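Local coordinates for protein putative gamma-glutamylcyclotransferase PH0828 (Pyrococcus horikoshii, PDB 1V30) that is a putative gamma-glutamylcyclotransferase, a small AIG2-like protein that probably acts on gamma-glutamyl compounds, though its substrate has not been established, at residues A[8-13]-A[90-96]; A[14-20]-A[111-116]; A[22-26]-A[71-77]; A[36-42]-A[52-58]. All coordinates share one frame; numbering follows the deposited sequence.

Interaction 1 (A[8-13]-A[90-96])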
# COMPACT_ATOMS: atom_id res chain seq x y z
N VAL A 8 1.84 2.17 15.86
CA VAL A 8 1.60 3.05 14.72
C VAL A 8 0.57 2.43 13.78
O VAL A 8 0.61 1.23 13.50
CB VAL A 8 2.90 3.30 13.92
CG1 VAL A 8 2.63 4.28 12.78
CG2 VAL A 8 3.98 3.84 14.84
N ARG A 9 -0.35 3.26 13.29
CA ARG A 9 -1.37 2.79 12.36
C ARG A 9 -0.88 3.07 10.94
O ARG A 9 -0.51 4.20 10.63
CB ARG A 9 -2.69 3.52 12.61
CG ARG A 9 -3.88 2.96 11.86
CD ARG A 9 -5.18 3.66 12.25
NE ARG A 9 -5.48 3.51 13.67
CZ ARG A 9 -5.59 4.51 14.54
NH1 ARG A 9 -5.43 5.77 14.13
NH2 ARG A 9 -5.85 4.26 15.81
N ILE A 10 -0.86 2.04 10.09
CA ILE A 10 -0.42 2.22 8.71
C ILE A 10 -1.47 1.72 7.72
O ILE A 10 -2.28 0.84 8.04
CB ILE A 10 0.92 1.47 8.43
CG1 ILE A 10 0.73 -0.04 8.58
CG2 ILE A 10 2.00 1.97 9.39
CD1 ILE A 10 1.97 -0.85 8.26
N ALA A 11 -1.45 2.29 6.52
CA ALA A 11 -2.38 1.92 5.45
C ALA A 11 -1.52 1.53 4.26
O ALA A 11 -0.81 2.37 3.68
CB ALA A 11 -3.26 3.10 5.10
N VAL A 12 -1.57 0.25 3.90
CA VAL A 12 -0.76 -0.26 2.79
C VAL A 12 -1.60 -0.67 1.59
O VAL A 12 -2.64 -1.33 1.73
CB VAL A 12 0.14 -1.42 3.27
CG1 VAL A 12 1.09 -0.91 4.35
CG2 VAL A 12 -0.70 -2.58 3.81
N TYR A 13 -1.15 -0.27 0.41
CA TYR A 13 -1.85 -0.54 -0.84
C TYR A 13 -1.12 -1.48 -1.78
O TYR A 13 -1.71 -1.94 -2.76
CB TYR A 13 -2.07 0.78 -1.58
CG TYR A 13 -0.76 1.52 -1.85
CD1 TYR A 13 -0.28 2.48 -0.95
CD2 TYR A 13 -0.00 1.25 -2.99
CE1 TYR A 13 0.92 3.16 -1.20
CE2 TYR A 13 1.20 1.92 -3.24
CZ TYR A 13 1.65 2.87 -2.34
OH TYR A 13 2.81 3.57 -2.63
N PHE A 90 -10.65 3.90 10.55
CA PHE A 90 -10.13 3.41 11.82
C PHE A 90 -9.30 4.50 12.48
O PHE A 90 -8.74 4.30 13.55
CB PHE A 90 -9.25 2.18 11.63
CG PHE A 90 -9.90 1.09 10.83
CD1 PHE A 90 -9.57 0.91 9.49
CD2 PHE A 90 -10.84 0.25 11.41
CE1 PHE A 90 -10.17 -0.09 8.74
CE2 PHE A 90 -11.44 -0.76 10.66
CZ PHE A 90 -11.11 -0.93 9.32
N GLY A 91 -9.21 5.66 11.82
CA GLY A 91 -8.43 6.76 12.33
C GLY A 91 -7.26 7.09 11.41
O GLY A 91 -7.04 6.40 10.41
N LYS A 92 -6.52 8.14 11.73
CA LYS A 92 -5.38 8.54 10.91
C LYS A 92 -4.34 7.43 10.84
O LYS A 92 -4.10 6.71 11.81
CB LYS A 92 -4.75 9.81 11.48
CG LYS A 92 -5.55 11.07 11.22
CD LYS A 92 -5.53 11.45 9.75
CE LYS A 92 -6.27 12.76 9.50
NZ LYS A 92 -6.22 13.17 8.07
N ALA A 93 -3.72 7.29 9.67
CA ALA A 93 -2.70 6.28 9.46
C ALA A 93 -1.61 6.81 8.54
O ALA A 93 -1.82 7.78 7.81
CB ALA A 93 -3.33 5.02 8.84
N PHE A 94 -0.44 6.18 8.60
CA PHE A 94 0.67 6.56 7.74
C PHE A 94 0.61 5.72 6.48
O PHE A 94 0.20 4.55 6.51
CB PHE A 94 2.01 6.35 8.44
CG PHE A 94 2.27 7.32 9.55
CD1 PHE A 94 2.01 6.97 10.87
CD2 PHE A 94 2.76 8.58 9.27
CE1 PHE A 94 2.23 7.89 11.90
CE2 PHE A 94 2.99 9.50 10.29
CZ PHE A 94 2.72 9.15 11.61
N LEU A 95 1.02 6.32 5.37
CA LEU A 95 1.03 5.65 4.08
C LEU A 95 2.30 6.08 3.36
O LEU A 95 2.75 7.22 3.51
CB LEU A 95 -0.21 6.06 3.28
CG LEU A 95 -0.35 5.59 1.83
CD1 LEU A 95 -1.81 5.27 1.53
CD2 LEU A 95 0.19 6.65 0.88
N TRP A 96 2.89 5.17 2.59
CA TRP A 96 4.11 5.45 1.85
C TRP A 96 3.74 5.86 0.44
O TRP A 96 3.40 5.03 -0.40
CB TRP A 96 5.01 4.22 1.83
CG TRP A 96 5.74 4.00 3.12
CD1 TRP A 96 6.92 4.57 3.50
CD2 TRP A 96 5.32 3.18 4.22
NE1 TRP A 96 7.27 4.14 4.76
CE2 TRP A 96 6.31 3.29 5.23
CE3 TRP A 96 4.21 2.35 4.45
CZ2 TRP A 96 6.22 2.60 6.44
CZ3 TRP A 96 4.12 1.67 5.66
CH2 TRP A 96 5.12 1.80 6.64
O HOH W 1 1.54 2.60 2.27
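Tyr13 and Trp96 close one end of this contact and Arg9 the other, with a short run of strand pairing between them. The hydroxyl of Tyr13 donates to the carbonyl of Trp96, OH to O 2.7 Å, and the oxygen lies in the plane of the phenol ring, at its edge. Tyr13 CG sits between its own backbone N and carbonyl carbon (chi1 57°), a turn that swings the ring across to Leu95; the two side chains cross at about a right angle, with Leu95 CD1 near Tyr13 CD1. In the middle, Phe94 N donates to Arg9 O and Ala11 N to Phe94 O, both at 2.8 Å, which bridges Ile10 with Phe94. One step on, a water takes over: it donates to Ala11 O and accepts from Trp96 N. At the far end the bent side chain of Arg9 sends NH1 to Lys92 O, 2.8 Å away, while Phe90 O lies over one guanidinium face. Val8 CG1 packs on Phe94 CD1 at 3.4 Å, and the outer rim of the Trp96 indole rests near Ile10 CG2 and Val12 CG1.

Farther out, strand 8-12 bonds along its other edge to strand 56-64, and strand 93-98 pairs with strand 81-86, so the contact joins two sheets. Asn73 takes the indole N-H of Trp96.

Tyr13 belongs, by similarity, to the substrate-binding site, and its backbone N donates to a bound buffer molecule. With Tyr13 OH on the carbonyl of Trp96 and a water on its N, both backbone polar groups of Trp96 are satisfied where direct strand pairing has ended, and the phenol's far end is tied to strand 93-98.

Interaction 2 (A[14-20]-A[111-116])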
# COMPACT_ATOMS: atom_id res chain seq x y z
N GLY A 14 0.14 -1.78 -1.49
CA GLY A 14 0.88 -2.61 -2.40
C GLY A 14 1.73 -3.73 -1.85
O GLY A 14 1.21 -4.75 -1.38
N THR A 15 3.04 -3.53 -1.90
CA THR A 15 4.02 -4.51 -1.47
C THR A 15 3.85 -5.12 -0.09
O THR A 15 4.22 -6.29 0.13
CB THR A 15 5.43 -3.89 -1.62
OG1 THR A 15 5.50 -3.21 -2.88
CG2 THR A 15 6.49 -4.95 -1.57
N LEU A 16 3.29 -4.36 0.84
CA LEU A 16 3.08 -4.84 2.20
C LEU A 16 1.72 -5.53 2.43
O LEU A 16 1.49 -6.11 3.49
CB LEU A 16 3.25 -3.69 3.20
CG LEU A 16 4.68 -3.16 3.38
CD1 LEU A 16 4.64 -1.79 4.03
CD2 LEU A 16 5.49 -4.14 4.23
N ARG A 17 0.83 -5.48 1.45
CA ARG A 17 -0.48 -6.12 1.61
C ARG A 17 -0.35 -7.63 1.74
O ARG A 17 0.64 -8.23 1.31
CB ARG A 17 -1.40 -5.78 0.43
CG ARG A 17 -2.00 -4.38 0.48
CD ARG A 17 -3.05 -4.19 -0.61
NE ARG A 17 -4.20 -5.07 -0.40
CZ ARG A 17 -5.22 -5.19 -1.24
NH1 ARG A 17 -5.26 -4.50 -2.36
NH2 ARG A 17 -6.21 -6.03 -0.95
N LYS A 18 -1.35 -8.25 2.36
CA LYS A 18 -1.35 -9.69 2.55
C LYS A 18 -1.08 -10.42 1.24
O LYS A 18 -1.70 -10.14 0.21
CB LYS A 18 -2.71 -10.13 3.10
CG LYS A 18 -2.88 -11.64 3.18
CD LYS A 18 -4.28 -11.99 3.63
CE LYS A 18 -4.63 -13.42 3.25
NZ LYS A 18 -6.03 -13.72 3.64
N GLY A 19 -0.13 -11.36 1.28
CA GLY A 19 0.21 -12.13 0.10
C GLY A 19 1.21 -11.48 -0.84
O GLY A 19 1.70 -12.12 -1.77
N LYS A 20 1.51 -10.20 -0.61
CA LYS A 20 2.45 -9.47 -1.45
C LYS A 20 3.88 -9.70 -0.97
O LYS A 20 4.10 -10.14 0.16
CB LYS A 20 2.07 -7.99 -1.50
CG LYS A 20 0.93 -7.69 -2.46
CD LYS A 20 -0.27 -8.59 -2.22
CE LYS A 20 -1.38 -8.36 -3.23
NZ LYS A 20 -2.54 -9.23 -2.88
N ASP A 111 -7.11 -1.00 -6.85
CA ASP A 111 -6.86 -2.18 -6.03
C ASP A 111 -5.73 -3.01 -6.65
O ASP A 111 -5.87 -3.50 -7.77
CB ASP A 111 -8.15 -3.01 -5.95
CG ASP A 111 -8.03 -4.21 -5.03
OD1 ASP A 111 -6.91 -4.53 -4.58
OD2 ASP A 111 -9.07 -4.85 -4.76
N PHE A 112 -4.63 -3.16 -5.92
CA PHE A 112 -3.46 -3.91 -6.38
C PHE A 112 -3.80 -5.36 -6.75
O PHE A 112 -3.08 -5.99 -7.52
CB PHE A 112 -2.38 -3.85 -5.28
CG PHE A 112 -0.98 -4.22 -5.74
CD1 PHE A 112 -0.50 -3.85 -7.00
CD2 PHE A 112 -0.10 -4.84 -4.86
CE1 PHE A 112 0.84 -4.09 -7.36
CE2 PHE A 112 1.23 -5.08 -5.21
CZ PHE A 112 1.70 -4.71 -6.46
N ASP A 113 -4.90 -5.88 -6.20
CA ASP A 113 -5.31 -7.25 -6.51
C ASP A 113 -5.74 -7.42 -7.96
O ASP A 113 -5.92 -8.54 -8.43
CB ASP A 113 -6.44 -7.73 -5.59
CG ASP A 113 -5.94 -8.31 -4.28
OD1 ASP A 113 -4.82 -8.87 -4.25
OD2 ASP A 113 -6.68 -8.24 -3.28
N GLU A 114 -5.92 -6.31 -8.67
CA GLU A 114 -6.32 -6.38 -10.06
C GLU A 114 -5.29 -7.19 -10.84
O GLU A 114 -5.63 -7.87 -11.81
CB GLU A 114 -6.45 -4.98 -10.66
CG GLU A 114 -7.24 -4.94 -11.95
CD GLU A 114 -7.38 -3.54 -12.51
OE1 GLU A 114 -7.81 -2.63 -11.76
OE2 GLU A 114 -7.06 -3.34 -13.70
N ILE A 115 -4.03 -7.13 -10.41
CA ILE A 115 -2.96 -7.87 -11.07
C ILE A 115 -3.18 -9.38 -10.95
O ILE A 115 -2.84 -10.14 -11.85
CB ILE A 115 -1.57 -7.50 -10.48
CG1 ILE A 115 -1.33 -5.99 -10.61
CG2 ILE A 115 -0.47 -8.28 -11.20
CD1 ILE A 115 -1.38 -5.46 -12.03
N ARG A 116 -3.75 -9.81 -9.83
CA ARG A 116 -4.03 -11.22 -9.62
C ARG A 116 -5.17 -11.67 -10.52
O ARG A 116 -5.25 -12.84 -10.91
CB ARG A 116 -4.40 -11.49 -8.16
CG ARG A 116 -3.23 -11.93 -7.32
CD ARG A 116 -3.72 -12.78 -6.16
NE ARG A 116 -4.43 -11.96 -5.19
CZ ARG A 116 -5.00 -12.43 -4.08
NH1 ARG A 116 -4.95 -13.73 -3.80
NH2 ARG A 116 -5.57 -11.59 -3.24
O HOH W 2 -4.34 -1.93 -3.23
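The loop that follows strand 8-12 carries the substrate-binding residues inferred by similarity, Gly14 to Leu16, and it meets the start of the C-terminal helix 114-123 through a salt-bridge network. Asp111 stands just before the turn into that helix, and its OD1 caps Asp113 N at 2.9 Å. The same oxygen accepts from Arg17 NH1 at 2.8 Å. These two donors come from opposite faces of the carboxylate plane, while Asp111 OD1 lies in the guanidinium plane. Arg17 NH2 makes a longer salt bridge to Asp113 OD2, with the guanidinium and that carboxylate turned 56° apart, and Arg17 NE is taken by Glu60. A water accepting from both Arg17 NH1 and Phe112 N adds a further link.

Next to the charged groups, the Phe112 ring packs against backbone: its CD2 comes to 3.5 Å from Gly14 CA, where no side chain intervenes, and Lys20 CG lies at the ring edge. The ring also meets Phe44 edge-to-face. Lys20 runs past Phe112 in the opposite direction, bent at chi2 (51°), to deliver its ammonium to Asp113.

Three nitrogens thus converge on a single oxygen, Asp113 OD1. Lys20 NZ reaches it on the syn side at 2.7 Å, whereas Arg116 grips it side-on from above the carboxylate plane, with NH2 at 3.0 Å and NE at 3.3 Å.

Interaction 3 (A[22-26]-A[71-77])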
# COMPACT_ATOMS: atom_id res chain seq x y z
N LEU A 22 6.42 -8.16 0.53
CA LEU A 22 6.98 -7.81 1.83
C LEU A 22 6.02 -7.98 3.00
O LEU A 22 6.26 -7.45 4.08
CB LEU A 22 7.51 -6.37 1.81
CG LEU A 22 8.75 -6.16 0.95
CD1 LEU A 22 9.14 -4.68 0.97
CD2 LEU A 22 9.90 -7.01 1.48
N HIS A 23 4.94 -8.73 2.79
CA HIS A 23 3.98 -8.89 3.86
C HIS A 23 4.53 -9.54 5.12
O HIS A 23 3.99 -9.32 6.21
CB HIS A 23 2.76 -9.68 3.40
CG HIS A 23 1.66 -9.69 4.42
ND1 HIS A 23 1.00 -8.54 4.80
CD2 HIS A 23 1.12 -10.69 5.15
CE1 HIS A 23 0.12 -8.83 5.74
NE2 HIS A 23 0.17 -10.13 5.97
N TRP A 24 5.59 -10.33 5.00
CA TRP A 24 6.15 -10.99 6.17
C TRP A 24 6.56 -10.00 7.26
O TRP A 24 6.65 -10.37 8.43
CB TRP A 24 7.33 -11.90 5.79
CG TRP A 24 8.53 -11.20 5.23
CD1 TRP A 24 8.73 -10.81 3.94
CD2 TRP A 24 9.73 -10.86 5.95
NE1 TRP A 24 9.97 -10.23 3.81
CE2 TRP A 24 10.61 -10.25 5.02
CE3 TRP A 24 10.14 -11.00 7.28
CZ2 TRP A 24 11.88 -9.79 5.39
CZ3 TRP A 24 11.40 -10.54 7.64
CH2 TRP A 24 12.26 -9.94 6.70
N TYR A 25 6.78 -8.74 6.89
CA TYR A 25 7.16 -7.73 7.87
C TYR A 25 6.00 -7.43 8.83
O TYR A 25 6.22 -6.92 9.93
CB TYR A 25 7.57 -6.42 7.19
CG TYR A 25 9.04 -6.33 6.84
CD1 TYR A 25 9.50 -6.71 5.59
CD2 TYR A 25 9.96 -5.87 7.78
CE1 TYR A 25 10.86 -6.64 5.27
CE2 TYR A 25 11.32 -5.80 7.48
CZ TYR A 25 11.76 -6.19 6.23
OH TYR A 25 13.10 -6.12 5.93
N LEU A 26 4.78 -7.76 8.42
CA LEU A 26 3.59 -7.50 9.22
C LEU A 26 2.98 -8.73 9.90
O LEU A 26 1.87 -8.67 10.41
CB LEU A 26 2.52 -6.85 8.35
CG LEU A 26 2.86 -5.50 7.71
CD1 LEU A 26 1.71 -5.07 6.81
CD2 LEU A 26 3.12 -4.47 8.79
N ARG A 71 11.55 -0.79 11.40
CA ARG A 71 12.19 -1.78 10.53
C ARG A 71 11.72 -1.61 9.10
O ARG A 71 12.52 -1.65 8.16
CB ARG A 71 11.88 -3.20 10.99
CG ARG A 71 12.75 -3.71 12.13
CD ARG A 71 13.04 -5.19 11.96
NE ARG A 71 11.82 -5.98 11.77
CZ ARG A 71 10.92 -6.22 12.72
NH1 ARG A 71 11.11 -5.75 13.94
NH2 ARG A 71 9.85 -6.95 12.45
N ILE A 72 10.41 -1.44 8.93
CA ILE A 72 9.84 -1.27 7.61
C ILE A 72 10.33 0.02 6.96
O ILE A 72 10.70 0.03 5.78
CB ILE A 72 8.30 -1.22 7.68
CG1 ILE A 72 7.76 -2.58 8.14
CG2 ILE A 72 7.72 -0.82 6.32
CD1 ILE A 72 6.26 -2.60 8.36
N ASN A 73 10.35 1.10 7.73
CA ASN A 73 10.77 2.39 7.22
C ASN A 73 12.28 2.48 6.96
O ASN A 73 12.79 3.53 6.57
CB ASN A 73 10.32 3.50 8.19
CG ASN A 73 10.05 4.81 7.48
OD1 ASN A 73 9.62 4.84 6.33
ND2 ASN A 73 10.27 5.92 8.18
N GLU A 74 12.97 1.36 7.16
CA GLU A 74 14.41 1.27 6.92
C GLU A 74 14.68 0.46 5.66
O GLU A 74 15.77 0.54 5.09
CB GLU A 74 15.12 0.59 8.10
CG GLU A 74 15.59 1.54 9.20
CD GLU A 74 16.38 0.82 10.28
OE1 GLU A 74 16.93 1.49 11.17
OE2 GLU A 74 16.45 -0.43 10.23
N ILE A 75 13.69 -0.32 5.22
CA ILE A 75 13.83 -1.14 4.02
C ILE A 75 14.32 -0.31 2.84
O ILE A 75 13.79 0.77 2.56
CB ILE A 75 12.48 -1.82 3.66
CG1 ILE A 75 11.98 -2.66 4.84
CG2 ILE A 75 12.65 -2.71 2.43
CD1 ILE A 75 10.62 -3.30 4.63
N GLU A 76 15.34 -0.81 2.15
CA GLU A 76 15.93 -0.11 1.02
C GLU A 76 14.91 0.30 -0.05
O GLU A 76 14.97 1.41 -0.58
CB GLU A 76 17.00 -0.99 0.38
CG GLU A 76 17.98 -0.24 -0.50
CD GLU A 76 18.80 0.77 0.28
OE1 GLU A 76 19.58 1.52 -0.36
OE2 GLU A 76 18.68 0.82 1.52
N ILE A 77 13.97 -0.59 -0.36
CA ILE A 77 12.98 -0.31 -1.39
C ILE A 77 12.09 0.89 -1.06
O ILE A 77 11.40 1.42 -1.93
CB ILE A 77 12.10 -1.57 -1.65
CG1 ILE A 77 11.55 -1.54 -3.07
CG2 ILE A 77 10.96 -1.65 -0.64
CD1 ILE A 77 12.61 -1.77 -4.13
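Ile75 presses its terminal methyl onto the ring of Tyr25, and this is the tight part of the contact. CD1 of Ile75 lies 3.5 Å from the centroid of the Tyr25 ring and 17° off its normal, a close CH-pi contact made over the face. The isoleucine reaches that far because its outer chain is extended (chi2 176°), carrying CD1 away from the backbone. Trp24 lies over the opposite face of the same ring, through CH2 near the rim, so the phenol is held between an indole and a methyl group. At the base of the ring, Ile72 CG1 slides past Tyr25 CB at 4.0 Å. Deeper still, Leu26 CD2 and Ile72 CD1 meet at 3.7 Å with their side chains crossing at about a right angle. Leu26 also touches Tyr62 and Val64 of strand 56-64, which places this end of the contact in the buried interior.

The outer side is looser. Leu22 and Ile75 approach tip to tip, CD1 to CD1, at 4.2 Å, and Leu22 CD1 lies 3.9 Å from CG2 of the exposed Ile77. Along the other margin Arg71 passes the ring obliquely, its NE 4.3 Å from Tyr25 CE2, while its guanidinium is engaged by Glu67.

No hydrogen bond crosses between 22-26 and 71-77, so their mutual position rests on the fit of largely apolar side chains. That fit sets a short 3-10 turn beside the segment holding Glu76, the proton acceptor inferred by similarity. Through Ile75 and Ile77 the packing probably helps to hold the chain on either side of Glu76, whose own side chain takes no part.

Interaction 4 (A[36-42]-A[52-58])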
# COMPACT_ATOMS: atom_id res chain seq x y z
N TRP A 36 -10.77 2.51 1.82
CA TRP A 36 -10.47 3.19 0.57
C TRP A 36 -10.03 4.61 0.87
O TRP A 36 -10.68 5.32 1.64
CB TRP A 36 -11.69 3.22 -0.36
CG TRP A 36 -12.09 1.89 -0.91
CD1 TRP A 36 -12.93 0.98 -0.33
CD2 TRP A 36 -11.66 1.31 -2.15
NE1 TRP A 36 -13.06 -0.13 -1.14
CE2 TRP A 36 -12.29 0.05 -2.26
CE3 TRP A 36 -10.81 1.73 -3.18
CZ2 TRP A 36 -12.09 -0.80 -3.36
CZ3 TRP A 36 -10.61 0.89 -4.27
CH2 TRP A 36 -11.25 -0.36 -4.36
N ILE A 37 -8.91 5.02 0.28
CA ILE A 37 -8.39 6.36 0.48
C ILE A 37 -8.72 7.19 -0.75
O ILE A 37 -8.34 6.85 -1.87
CB ILE A 37 -6.85 6.34 0.67
CG1 ILE A 37 -6.46 5.29 1.72
CG2 ILE A 37 -6.36 7.72 1.10
CD1 ILE A 37 -7.08 5.51 3.09
N GLU A 38 -9.44 8.29 -0.55
CA GLU A 38 -9.81 9.17 -1.64
C GLU A 38 -8.64 10.08 -2.01
O GLU A 38 -7.84 10.43 -1.15
CB GLU A 38 -11.02 10.02 -1.25
CG GLU A 38 -12.33 9.25 -1.16
CD GLU A 38 -12.86 8.85 -2.53
OE1 GLU A 38 -13.79 8.02 -2.59
OE2 GLU A 38 -12.34 9.37 -3.54
N GLY A 39 -8.54 10.44 -3.28
CA GLY A 39 -7.48 11.33 -3.72
C GLY A 39 -6.17 10.67 -4.12
O GLY A 39 -5.13 11.34 -4.15
N TYR A 40 -6.20 9.38 -4.41
CA TYR A 40 -4.99 8.67 -4.82
C TYR A 40 -5.21 7.76 -6.02
O TYR A 40 -6.29 7.20 -6.20
CB TYR A 40 -4.44 7.82 -3.67
CG TYR A 40 -3.55 8.58 -2.71
CD1 TYR A 40 -4.09 9.23 -1.59
CD2 TYR A 40 -2.18 8.68 -2.93
CE1 TYR A 40 -3.27 9.96 -0.72
CE2 TYR A 40 -1.36 9.41 -2.07
CZ TYR A 40 -1.91 10.04 -0.97
OH TYR A 40 -1.09 10.76 -0.14
N GLN A 41 -4.17 7.64 -6.84
CA GLN A 41 -4.20 6.77 -8.01
C GLN A 41 -3.11 5.72 -7.81
O GLN A 41 -2.12 5.97 -7.12
CB GLN A 41 -3.92 7.57 -9.28
CG GLN A 41 -4.90 8.70 -9.51
CD GLN A 41 -4.69 9.35 -10.86
OE1 GLN A 41 -3.55 9.52 -11.30
NE2 GLN A 41 -5.78 9.74 -11.51
N LEU A 42 -3.30 4.56 -8.42
CA LEU A 42 -2.35 3.46 -8.29
C LEU A 42 -1.77 3.07 -9.64
O LEU A 42 -2.51 2.84 -10.60
CB LEU A 42 -3.05 2.24 -7.68
CG LEU A 42 -2.23 0.97 -7.49
CD1 LEU A 42 -1.07 1.22 -6.53
CD2 LEU A 42 -3.13 -0.14 -6.94
N LYS A 52 -0.93 11.18 -5.54
CA LYS A 52 -2.15 11.96 -5.45
C LYS A 52 -2.76 12.15 -6.83
O LYS A 52 -2.05 12.36 -7.81
CB LYS A 52 -1.87 13.32 -4.82
CG LYS A 52 -1.42 13.24 -3.38
CD LYS A 52 -1.39 14.61 -2.74
CE LYS A 52 -0.89 14.53 -1.32
NZ LYS A 52 0.52 14.08 -1.28
N GLY A 53 -4.08 12.06 -6.88
CA GLY A 53 -4.79 12.22 -8.13
C GLY A 53 -6.24 11.80 -7.98
O GLY A 53 -6.63 11.25 -6.95
N LYS A 54 -7.03 12.05 -9.01
CA LYS A 54 -8.44 11.70 -9.02
C LYS A 54 -8.64 10.19 -8.92
O LYS A 54 -8.14 9.44 -9.76
CB LYS A 54 -9.10 12.22 -10.30
CG LYS A 54 -9.48 13.69 -10.27
CD LYS A 54 -10.85 13.88 -9.64
CE LYS A 54 -11.94 13.21 -10.46
NZ LYS A 54 -13.28 13.31 -9.83
N GLY A 55 -9.37 9.75 -7.90
CA GLY A 55 -9.63 8.32 -7.73
C GLY A 55 -9.54 7.84 -6.29
O GLY A 55 -9.26 8.62 -5.38
N LYS A 56 -9.81 6.55 -6.08
CA LYS A 56 -9.72 5.98 -4.74
C LYS A 56 -8.78 4.79 -4.72
O LYS A 56 -8.69 4.02 -5.68
CB LYS A 56 -11.11 5.59 -4.21
CG LYS A 56 -11.82 4.48 -4.95
CD LYS A 56 -13.14 4.15 -4.26
CE LYS A 56 -13.80 2.93 -4.88
NZ LYS A 56 -14.07 3.11 -6.33
N LEU A 57 -8.09 4.64 -3.60
CA LEU A 57 -7.10 3.59 -3.42
C LEU A 57 -7.46 2.59 -2.33
O LEU A 57 -7.78 2.98 -1.20
CB LEU A 57 -5.77 4.27 -3.08
CG LEU A 57 -4.56 3.40 -2.73
CD1 LEU A 57 -3.93 2.85 -4.01
CD2 LEU A 57 -3.56 4.23 -1.95
N LYS A 58 -7.41 1.30 -2.65
CA LYS A 58 -7.71 0.28 -1.67
C LYS A 58 -6.49 0.01 -0.79
O LYS A 58 -5.38 -0.19 -1.30
CB LYS A 58 -8.14 -1.02 -2.34
CG LYS A 58 -8.66 -2.07 -1.38
CD LYS A 58 -8.86 -3.40 -2.08
CE LYS A 58 -9.63 -4.40 -1.23
NZ LYS A 58 -11.10 -4.13 -1.25
O HOH W 3 -7.36 5.24 -7.87
O HOH W 4 -1.81 11.46 -10.53
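Trp36 lies between two lysines of the facing strand. Over one face of its six-membered ring is Lys58 CB, 3.8 Å from the centroid; over the opposite face is Lys56 CE, also at 3.8 Å, with NZ of Lys56 farther out in a cation-pi position. Lys56 C is at the indole edge. The Tyr40 ring has Lys52 CA over one face, while its hydroxyl bonds to Glu97.

Both rings belong to an antiparallel strand pair interrupted by a beta bulge. Ile37 and Leu57 form a hydrogen-bonded pair, with N-to-O distances of 2.8 Å each way; beyond Glu38 the register slips by two residues and the chain turns a corner into strand 40-44. Gly39 at the corner has a positive phi (88°). At the bulge Gly55 O accepts twice: Gly39 N lies nearly in line with the C=O bond, though its N-H is bent (137°), and Tyr40 N comes from above the carbonyl plane at 3.3 Å.

Inside the corner Leu57 fills the angle, its CB 3.8 Å from Tyr40 CB and its CD1 equally far from Leu42 CB. On the outer side Gln41 NE2 donates to Lys54 O at 3.0 Å, in the amide plane; Gln41 OE1 bonds to the Tyr43 hydroxyl and accepts from a water that also donates to Lys52 O.

Interactions 1, 2 and 3 surround the probable active-site pocket, while interaction 4 packs against Tyr13 of interaction 1, Leu57 CD1 lying 3.7 Å from Tyr13 CB. Tyr13 ends one segment of interaction 1 and Gly14 begins one of interaction 2; Tyr13 N and Leu16 N, and more weakly Gly14 N and Thr15 N, hydrogen-bond the sulfonate oxygens of a bound buffer molecule, probably marking the pocket. The side chains of Thr15 in interaction 2 and Glu76 in interaction 3 are about 11 Å apart; Thr15 O to Leu22 N (2.9 Å) and Leu16 O to His23 ND1 (2.8 Å) tie these two contacts together. Interactions 3 and 4 do not touch, their nearest atoms lying about 12 Å apart.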